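Local coordinates for factor H binding protein (Treponema denticola, PDB 3R15) that binds the complement regulator factor H, probably as a lipoprotein at the spirochaete cell surface, at residues Pro70-Ala75 and Arg84-Pro89. Residues are numbered along the deposited sequence; the frame is centred on the assembly and turned at random.
Sequences PGTSIA and RKRFIP
Arg86 lays its guanidinium group under the hydroxyl of Thr72 and against two successive backbone carbonyls of the loop Pro70-Ala75, which follows strand 63-67 of the two-stranded antiparallel sheet in this small alpha-beta fold. The arginine sits where helix 80-86 gives way to strand 87-91. Its reach comes from an extended chain: CG is anti to the backbone N (chi1 172°) and the later torsions stay near 180°. Two hydrogen bonds then hold the end in place. Arg86 NH2 donates to Thr72 O at 3.0 Å. Arg86 NH1 donates to Ser73 O at 2.9 Å, with an N-H...O angle of 160°. Both acceptors lie close to the guanidinium plane, so these two bonds, together with the one to Asp67, would set the rotation of the group, though neither donor approaches its carbonyl along a lone pair. The N-H of Arg86 NE faces Asp67 OD1 in a salt bridge at the end of strand 63-67. The cation is thereby shared between strand and loop, and the carboxylate would be expected to offset its charge.

Thr72 OG1 covers one guanidinium face, 3.2 Å from Arg86 CZ; its angle to the N-H groups is too poor for bonding, and its hydrogen-bond partner is Lys69 O. Phe87 CZ lies on the opposite face, 3.3 Å from the guanidinium plane of Arg86 and toward its rim. The Phe87 ring turns back beneath the arginine, with Arg86 CG 3.8 Å above the ring plane and over its centre. Beyond the polar end, Ile74 is buried against Leu33 of helix 20-36 and Val47 of helix 44-59, joining the loop to both. Ile74 CG1 approaches Arg86 NH1 obliquely, while Ile74 CD1 meets the far end of the ring, 3.8 Å from Phe87 CZ.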
ATOM      1  N   PRO A  70      -6.954  -3.322  -8.969  1.00 16.52           N
ATOM      2  CA  PRO A  70      -5.925  -2.665  -9.781  1.00 15.71           C
ATOM      3  C   PRO A  70      -6.492  -1.707 -10.828  1.00 15.32           C
ATOM      4  O   PRO A  70      -7.565  -1.950 -11.379  1.00 17.77           O
ATOM      5  CB  PRO A  70      -5.205  -3.844 -10.447  1.00 18.70           C
ATOM      6  CG  PRO A  70      -6.228  -4.936 -10.474  1.00 18.82           C
ATOM      7  CD  PRO A  70      -7.036  -4.771  -9.225  1.00 19.57           C
ATOM      8  N   GLY A  71      -5.790  -0.602 -11.058  1.00 13.76           N
ATOM      9  CA  GLY A  71      -6.167   0.355 -12.083  1.00 15.72           C
ATOM     10  C   GLY A  71      -7.228   1.348 -11.639  1.00 15.36           C
ATOM     11  O   GLY A  71      -7.758   2.109 -12.461  1.00 17.74           O
ATOM     12  N   THR A  72      -7.530   1.352 -10.345  1.00 16.95           N
ATOM     13  CA  THR A  72      -8.503   2.293  -9.800  1.00 16.73           C
ATOM     14  C   THR A  72      -7.841   3.374  -8.941  1.00 18.20           C
ATOM     15  O   THR A  72      -6.709   3.215  -8.461  1.00 15.84           O
ATOM     16  CB  THR A  72      -9.633   1.593  -8.988  1.00 16.52           C
ATOM     17  OG1 THR A  72      -9.110   1.046  -7.770  1.00 17.46           O
ATOM     18  CG2 THR A  72     -10.286   0.486  -9.804  1.00 18.77           C
ATOM     19  N   SER A  73      -8.556   4.484  -8.774  1.00 14.13           N
ATOM     20  CA  SER A  73      -8.101   5.587  -7.933  1.00 16.56           C
ATOM     21  C   SER A  73      -8.356   5.266  -6.461  1.00 14.47           C
ATOM     22  O   SER A  73      -8.975   4.251  -6.131  1.00 16.83           O
ATOM     23  CB  SER A  73      -8.852   6.864  -8.315  1.00 17.05           C
ATOM     24  OG  SER A  73     -10.261   6.677  -8.171  1.00 19.25           O
ATOM     25  N   ILE A  74      -7.892   6.147  -5.579  1.00 16.01           N
ATOM     26  CA  ILE A  74      -8.231   6.038  -4.159  1.00 17.11           C
ATOM     27  C   ILE A  74      -8.888   7.340  -3.683  1.00 17.12           C
ATOM     28  O   ILE A  74      -8.388   8.440  -3.943  1.00 16.35           O
ATOM     29  CB  ILE A  74      -7.010   5.768  -3.266  1.00 17.75           C
ATOM     30  CG1 ILE A  74      -6.048   4.765  -3.908  1.00 17.55           C
ATOM     31  CG2 ILE A  74      -7.472   5.291  -1.895  1.00 18.12           C
ATOM     32  CD1 ILE A  74      -4.745   4.619  -3.135  1.00 17.75           C
ATOM     33  N   ALA A  75     -10.005   7.220  -2.968  1.00 18.81           N
ATOM     34  CA  ALA A  75     -10.760   8.405  -2.587  1.00 17.91           C
ATOM     35  C   ALA A  75     -10.192   9.100  -1.353  1.00 18.78           C
ATOM     36  O   ALA A  75      -9.662   8.453  -0.455  1.00 17.98           O
ATOM     37  CB  ALA A  75     -12.218   8.038  -2.354  1.00 19.71           C
ATOM     38  N   ARG A  84      -6.109  -1.647   4.013  1.00 18.42           N
ATOM     39  CA  ARG A  84      -5.558  -2.995   4.244  1.00 20.34           C
ATOM     40  C   ARG A  84      -6.308  -4.108   3.518  1.00 23.05           C
ATOM     41  O   ARG A  84      -5.737  -5.162   3.219  1.00 25.88           O
ATOM     42  CB  ARG A  84      -5.503  -3.320   5.736  1.00 19.07           C
ATOM     43  CG  ARG A  84      -4.574  -2.445   6.508  1.00 22.84           C
ATOM     44  CD  ARG A  84      -4.330  -2.995   7.906  1.00 28.50           C
ATOM     45  NE  ARG A  84      -3.616  -2.012   8.712  1.00 30.60           N
ATOM     46  CZ  ARG A  84      -4.214  -1.118   9.495  1.00 34.13           C
ATOM     47  NH1 ARG A  84      -5.538  -1.105   9.601  1.00 31.83           N
ATOM     48  NH2 ARG A  84      -3.485  -0.246  10.185  1.00 36.48           N
ATOM     49  N   LYS A  85      -7.588  -3.878   3.245  1.00 21.10           N
ATOM     50  CA  LYS A  85      -8.404  -4.841   2.519  1.00 22.88           C
ATOM     51  C   LYS A  85      -8.157  -4.788   1.024  1.00 23.85           C
ATOM     52  O   LYS A  85      -8.472  -5.738   0.303  1.00 23.89           O
ATOM     53  CB  LYS A  85      -9.892  -4.612   2.800  1.00 21.11           C
ATOM     54  CG  LYS A  85     -10.325  -5.028   4.203  1.00 29.98           C
ATOM     55  N   ARG A  86      -7.601  -3.674   0.558  1.00 18.91           N
ATOM     56  CA  ARG A  86      -7.317  -3.511  -0.867  1.00 17.86           C
ATOM     57  C   ARG A  86      -5.861  -3.790  -1.216  1.00 17.09           C
ATOM     58  O   ARG A  86      -5.564  -4.402  -2.241  1.00 16.91           O
ATOM     59  CB  ARG A  86      -7.693  -2.102  -1.346  1.00 17.42           C
ATOM     60  CG  ARG A  86      -7.236  -1.825  -2.771  1.00 15.52           C
ATOM     61  CD  ARG A  86      -7.698  -0.467  -3.307  1.00 20.30           C
ATOM     62  NE  ARG A  86      -7.025  -0.182  -4.570  1.00 17.04           N
ATOM     63  CZ  ARG A  86      -7.189   0.927  -5.276  1.00 18.73           C
ATOM     64  NH1 ARG A  86      -8.022   1.875  -4.849  1.00 18.32           N
ATOM     65  NH2 ARG A  86      -6.508   1.085  -6.400  1.00 18.24           N
ATOM     66  N   PHE A  87      -4.955  -3.338  -0.359  1.00 15.88           N
ATOM     67  CA  PHE A  87      -3.531  -3.479  -0.641  1.00 16.68           C
ATOM     68  C   PHE A  87      -2.963  -4.548   0.272  1.00 16.58           C
ATOM     69  O   PHE A  87      -2.655  -4.290   1.440  1.00 20.35           O
ATOM     70  CB  PHE A  87      -2.821  -2.140  -0.466  1.00 18.24           C
ATOM     71  CG  PHE A  87      -3.300  -1.078  -1.421  1.00 18.35           C
ATOM     72  CD1 PHE A  87      -2.885  -1.087  -2.745  1.00 17.53           C
ATOM     73  CD2 PHE A  87      -4.180  -0.087  -1.000  1.00 17.13           C
ATOM     74  CE1 PHE A  87      -3.320  -0.121  -3.639  1.00 17.79           C
ATOM     75  CE2 PHE A  87      -4.629   0.886  -1.878  1.00 18.28           C
ATOM     76  CZ  PHE A  87      -4.189   0.877  -3.207  1.00 17.80           C
ATOM     77  N   ILE A  88      -2.835  -5.746  -0.281  1.00 20.77           N
ATOM     78  CA  ILE A  88      -2.558  -6.946   0.490  1.00 21.08           C
ATOM     79  C   ILE A  88      -1.090  -7.332   0.391  1.00 20.81           C
ATOM     80  O   ILE A  88      -0.537  -7.432  -0.704  1.00 22.16           O
ATOM     81  CB  ILE A  88      -3.414  -8.124  -0.023  1.00 22.43           C
ATOM     82  CG1 ILE A  88      -4.892  -7.733  -0.059  1.00 27.12           C
ATOM     83  CG2 ILE A  88      -3.198  -9.365   0.847  1.00 24.19           C
ATOM     84  CD1 ILE A  88      -5.513  -7.575   1.302  1.00 30.76           C
ATOM     85  N   PRO A  89      -0.449  -7.556   1.541  1.00 16.36           N
ATOM     86  CA  PRO A  89       0.952  -7.981   1.482  1.00 18.19           C
ATOM     87  C   PRO A  89       1.073  -9.486   1.262  1.00 21.80           C
ATOM     88  O   PRO A  89       0.272 -10.273   1.783  1.00 24.42           O
ATOM     89  CB  PRO A  89       1.499  -7.557   2.846  1.00 22.81           C
ATOM     90  CG  PRO A  89       0.294  -7.634   3.768  1.00 23.33           C
ATOM     91  CD  PRO A  89      -0.908  -7.284   2.914  1.00 21.48           C
TER